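Long-range contacts in peroxiredoxin 5 (Alvinella pompejana, PDB 2XHF), which probably reduces hydrogen peroxide and organic hydroperoxides as a thiol-dependent antioxidant enzyme of the peroxiredoxin family: residues 35-40 and 141-146; 89-94 and 104-109. All blocks are in the same frame, centred on the assembly; numbering follows the deposited sequence.

In the fold
Following the chain from the N terminus, the short strand 33-35 runs into helix 37-40, which precedes the first strand, 44-49, of the five-stranded mixed sheet. The chain then builds strand 79-84, helix 88-98 and strand 105-108; packing of that helix against that strand is contact 2, which closes a short loop. Contact 1 closes a much longer one, about a hundred residues on, when the turn between strands 136-141 and 144-150 meets helix 37-40. Contact 2 is therefore nested inside the loop of contact 1. Their centres lie about 18 Å apart, yet they touch: I36 CD1 packs on L107 CD1 at 4.0 Å.

Contact 1 of 2, residues 35-40 and 141-146; sequences PIHDVF and DDNKIR
The side-chain amide of N143 lies stacked on the imidazole of H37, the two planes 15° apart, and this is where the segments pack tightly. N143 CG sits 3.5 Å above the plane of the H37 ring, displaced toward its rim, while N143 CB makes a CH-pi contact almost directly over the face, 3.9 Å from the ring centroid. The same amide reaches past the ring to the backbone: N143 ND2 donates to H37 O at 3.0 Å, a fairly straight bond (162°) that arrives on a carbonyl lone pair and lies close to the amide plane. With chi1 at -66°, CG of N143 stands anti to the carbonyl carbon, which carries the amide over to helix 37-40. The amide oxygen, N143 OD1, rests 3.4 Å from F40 CB and lies in plane at the edge of the F40 ring, which stands nearly perpendicular to the amide.

N143 belongs to a type I' beta turn, D141 to K144, that joins the antiparallel strands 136-141 and 144-150 as a beta-hairpin at one edge of the thioredoxin-fold sheet. The backbone of N143 also bonds to I20, whose O accepts from H37 NE2; D142 OD1 accepts from G42 N. The F40 ring packs onto A81 and I140.

Away from the stacked amide the contact thins. D142 offers mainly its CA, 3.2 Å from F40 O, in a CA-H...O approach. On the outer side K144 and R146 are exposed, and R146 NE turns back within the hairpin to form a salt bridge with D141 OD2.

Contact 2 of 2, residues 89-94 and 104-109; sequences FVMAAW and IRMLAD
The sulfur of M106 touches both a tryptophan ring and the methyl of a second methionine, with M106 SD 3.8 Å from W94 CZ3 and 3.9 Å from M91 CE. The first is a Met-aromatic contact. The sulfur stands 4.8 Å from the centroid of the six-membered ring and 63° off its normal, so the approach is oblique, and M106 CE follows the sulfur toward the same CZ3 corner. Both methionine chains bend at chi2, and they cross at about a right angle. The turn in M91 (chi2 77°) carries its methyl to the strand backbone, with CE 3.6 Å from L107 O.

Here helix 88-98 packs almost antiparallel to strand 105-108, their local axes 8.0 Å apart at 158°, within the beta-alpha-beta unit that begins with strand 79-84. One turn before W94, M91 CB meets A108 CB at 4.1 Å, where the two backbones come nearest. L107 leaves the strand on the face turned away from the helix, and its side chain touches F34 and A81. The W94 ring also packs edge-to-face with F54 of its own chain, while F54 of the second subunit packs on A93 of this helix.

Contact 1 of 2, residues 35-40 and 141-146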
# COMPACT_ATOMS: atom_id res chain seq x y z
N PRO A 35 12.26 -1.68 -17.31
CA PRO A 35 12.93 -0.39 -17.11
C PRO A 35 11.98 0.75 -17.35
O PRO A 35 11.19 0.75 -18.31
CB PRO A 35 14.01 -0.39 -18.21
CG PRO A 35 14.23 -1.83 -18.55
CD PRO A 35 12.89 -2.50 -18.37
N ILE A 36 12.04 1.75 -16.50
CA ILE A 36 11.20 2.93 -16.71
C ILE A 36 11.50 3.58 -18.07
O ILE A 36 10.62 4.24 -18.65
CB ILE A 36 11.33 3.93 -15.55
CG1 ILE A 36 10.21 4.97 -15.63
CG2 ILE A 36 12.70 4.56 -15.45
CD1 ILE A 36 10.12 5.86 -14.40
N HIS A 37 12.71 3.42 -18.58
CA HIS A 37 13.02 3.91 -19.93
C HIS A 37 12.06 3.40 -21.00
O HIS A 37 11.89 4.05 -22.04
CB HIS A 37 14.45 3.58 -20.30
CG HIS A 37 15.45 4.53 -19.73
ND1 HIS A 37 16.70 4.71 -20.27
CD2 HIS A 37 15.36 5.38 -18.67
CE1 HIS A 37 17.36 5.60 -19.56
NE2 HIS A 37 16.57 6.03 -18.59
N ASP A 38 11.45 2.24 -20.79
CA ASP A 38 10.49 1.74 -21.77
C ASP A 38 9.32 2.69 -21.93
O ASP A 38 8.71 2.75 -22.99
CB ASP A 38 9.92 0.37 -21.38
CG ASP A 38 10.93 -0.76 -21.46
OD1 ASP A 38 12.05 -0.57 -21.97
OD2 ASP A 38 10.55 -1.87 -21.03
N VAL A 39 8.97 3.41 -20.87
CA VAL A 39 7.76 4.21 -20.90
C VAL A 39 7.94 5.43 -21.82
O VAL A 39 7.00 5.82 -22.52
CB VAL A 39 7.37 4.66 -19.46
CG1 VAL A 39 6.14 5.55 -19.48
CG2 VAL A 39 7.15 3.43 -18.58
N PHE A 40 9.13 6.01 -21.83
CA PHE A 40 9.36 7.27 -22.54
C PHE A 40 10.34 7.14 -23.71
O PHE A 40 10.67 8.13 -24.34
CB PHE A 40 9.81 8.38 -21.58
CG PHE A 40 8.89 8.59 -20.42
CD1 PHE A 40 7.72 9.33 -20.59
CD2 PHE A 40 9.20 8.08 -19.18
CE1 PHE A 40 6.85 9.53 -19.53
CE2 PHE A 40 8.32 8.27 -18.11
CZ PHE A 40 7.15 9.01 -18.29
N ASP A 141 11.45 13.63 -22.69
CA ASP A 141 11.53 13.43 -24.14
C ASP A 141 12.60 12.37 -24.39
O ASP A 141 13.77 12.61 -24.16
CB ASP A 141 11.89 14.76 -24.81
CG ASP A 141 11.93 14.68 -26.34
OD1 ASP A 141 12.10 13.58 -26.89
OD2 ASP A 141 11.77 15.75 -26.97
N ASP A 142 12.17 11.17 -24.77
CA ASP A 142 13.11 10.08 -25.06
C ASP A 142 14.03 9.88 -23.87
O ASP A 142 15.24 9.74 -24.01
CB ASP A 142 13.94 10.37 -26.32
CG ASP A 142 14.79 9.19 -26.74
OD1 ASP A 142 14.36 8.04 -26.55
OD2 ASP A 142 15.91 9.43 -27.27
N ASN A 143 13.42 9.86 -22.69
CA ASN A 143 14.09 9.62 -21.41
C ASN A 143 15.00 10.72 -20.89
O ASN A 143 15.64 10.54 -19.85
CB ASN A 143 14.74 8.25 -21.40
CG ASN A 143 13.72 7.17 -21.44
OD1 ASN A 143 12.80 7.18 -20.63
ND2 ASN A 143 13.83 6.26 -22.40
N LYS A 144 14.99 11.86 -21.56
CA LYS A 144 15.72 13.02 -21.10
C LYS A 144 14.75 14.02 -20.45
O LYS A 144 13.62 14.19 -20.90
CB LYS A 144 16.42 13.70 -22.28
CG LYS A 144 17.62 12.94 -22.82
CD LYS A 144 18.27 13.71 -23.96
CE LYS A 144 19.58 13.08 -24.40
NZ LYS A 144 19.43 11.63 -24.76
N ILE A 145 15.21 14.70 -19.41
CA ILE A 145 14.37 15.67 -18.73
C ILE A 145 14.35 16.98 -19.53
O ILE A 145 15.40 17.54 -19.84
CB ILE A 145 14.88 15.90 -17.28
CG1 ILE A 145 14.71 14.60 -16.48
CG2 ILE A 145 14.15 17.06 -16.62
CD1 ILE A 145 15.39 14.63 -15.13
N ARG A 146 13.15 17.41 -19.91
CA ARG A 146 12.98 18.70 -20.61
C ARG A 146 12.58 19.82 -19.67
O ARG A 146 12.87 20.98 -19.94
CB ARG A 146 11.94 18.59 -21.72
CG ARG A 146 12.33 17.83 -22.95
CD ARG A 146 11.21 17.95 -23.97
NE ARG A 146 11.66 18.35 -25.30
CZ ARG A 146 11.98 19.59 -25.64
NH1 ARG A 146 11.92 20.57 -24.75
NH2 ARG A 146 12.37 19.86 -26.88

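Contact 2 of 2, residues 89-94 and 104-109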
# COMPACT_ATOMS: atom_id res chain seq x y z
N PHE A 89 0.38 -4.03 -6.41
CA PHE A 89 -1.03 -4.39 -6.16
C PHE A 89 -1.77 -3.17 -5.60
O PHE A 89 -2.86 -2.80 -6.05
CB PHE A 89 -1.16 -5.55 -5.20
CG PHE A 89 -0.57 -6.84 -5.70
CD1 PHE A 89 -1.06 -7.45 -6.85
CD2 PHE A 89 0.45 -7.48 -5.00
CE1 PHE A 89 -0.56 -8.68 -7.26
CE2 PHE A 89 0.94 -8.72 -5.40
CZ PHE A 89 0.44 -9.29 -6.56
N VAL A 90 -1.15 -2.54 -4.61
CA VAL A 90 -1.73 -1.37 -4.00
C VAL A 90 -1.81 -0.24 -5.02
O VAL A 90 -2.81 0.44 -5.16
CB VAL A 90 -0.93 -0.95 -2.75
CG1 VAL A 90 -1.36 0.44 -2.33
CG2 VAL A 90 -1.11 -1.96 -1.62
N MET A 91 -0.72 -0.03 -5.76
CA MET A 91 -0.69 1.07 -6.72
C MET A 91 -1.77 0.91 -7.79
O MET A 91 -2.46 1.86 -8.11
CB MET A 91 0.69 1.14 -7.37
CG MET A 91 0.85 2.37 -8.17
SD MET A 91 1.15 3.78 -7.12
CE MET A 91 1.55 5.04 -8.38
N ALA A 92 -1.92 -0.29 -8.32
CA ALA A 92 -2.90 -0.53 -9.38
C ALA A 92 -4.33 -0.34 -8.87
O ALA A 92 -5.17 0.22 -9.56
CB ALA A 92 -2.71 -1.92 -9.98
N ALA A 93 -4.61 -0.83 -7.66
CA ALA A 93 -5.95 -0.74 -7.10
C ALA A 93 -6.27 0.73 -6.91
O ALA A 93 -7.35 1.19 -7.21
CB ALA A 93 -6.05 -1.48 -5.78
N TRP A 94 -5.31 1.47 -6.37
CA TRP A 94 -5.49 2.90 -6.17
C TRP A 94 -5.75 3.64 -7.49
O TRP A 94 -6.66 4.46 -7.61
CB TRP A 94 -4.27 3.48 -5.47
CG TRP A 94 -4.35 4.97 -5.29
CD1 TRP A 94 -5.21 5.65 -4.50
CD2 TRP A 94 -3.56 5.94 -5.95
NE1 TRP A 94 -4.97 7.00 -4.58
CE2 TRP A 94 -3.98 7.21 -5.50
CE3 TRP A 94 -2.52 5.87 -6.89
CZ2 TRP A 94 -3.40 8.38 -5.93
CZ3 TRP A 94 -1.96 7.05 -7.33
CH2 TRP A 94 -2.39 8.29 -6.83
N ILE A 104 -3.51 7.25 -17.11
CA ILE A 104 -2.21 7.45 -16.49
C ILE A 104 -1.60 6.10 -16.14
O ILE A 104 -2.26 5.25 -15.55
CB ILE A 104 -2.34 8.31 -15.21
CG1 ILE A 104 -2.93 9.70 -15.53
CG2 ILE A 104 -1.00 8.44 -14.50
CD1 ILE A 104 -3.34 10.49 -14.29
N ARG A 105 -0.36 5.88 -16.54
CA ARG A 105 0.38 4.69 -16.18
C ARG A 105 0.76 4.78 -14.70
O ARG A 105 1.35 5.76 -14.28
CB ARG A 105 1.64 4.59 -17.04
CG ARG A 105 1.38 4.49 -18.55
CD ARG A 105 0.89 3.12 -18.98
NE ARG A 105 1.85 2.07 -18.70
CZ ARG A 105 2.94 1.83 -19.42
NH1 ARG A 105 3.22 2.52 -20.52
NH2 ARG A 105 3.74 0.85 -19.03
N MET A 106 0.43 3.74 -13.95
CA MET A 106 0.67 3.72 -12.52
C MET A 106 1.88 2.88 -12.23
O MET A 106 1.82 1.65 -12.25
CB MET A 106 -0.57 3.18 -11.79
CG MET A 106 -1.76 4.11 -11.90
SD MET A 106 -1.61 5.45 -10.71
CE MET A 106 -2.79 6.65 -11.33
N LEU A 107 2.99 3.57 -11.99
CA LEU A 107 4.29 2.95 -11.81
C LEU A 107 4.65 2.84 -10.32
O LEU A 107 4.67 3.82 -9.60
CB LEU A 107 5.36 3.73 -12.56
CG LEU A 107 5.10 3.98 -14.04
CD1 LEU A 107 6.26 4.76 -14.62
CD2 LEU A 107 4.87 2.68 -14.81
N ALA A 108 4.93 1.62 -9.91
CA ALA A 108 5.29 1.33 -8.52
C ALA A 108 6.79 1.22 -8.39
O ALA A 108 7.41 0.29 -8.90
CB ALA A 108 4.62 0.04 -8.07
N ASP A 109 7.39 2.23 -7.77
CA ASP A 109 8.82 2.24 -7.44
C ASP A 109 9.00 1.47 -6.13
O ASP A 109 9.32 2.03 -5.07
CB ASP A 109 9.28 3.68 -7.27
CG ASP A 109 10.77 3.80 -7.05
OD1 ASP A 109 11.52 2.90 -7.51
OD2 ASP A 109 11.21 4.81 -6.44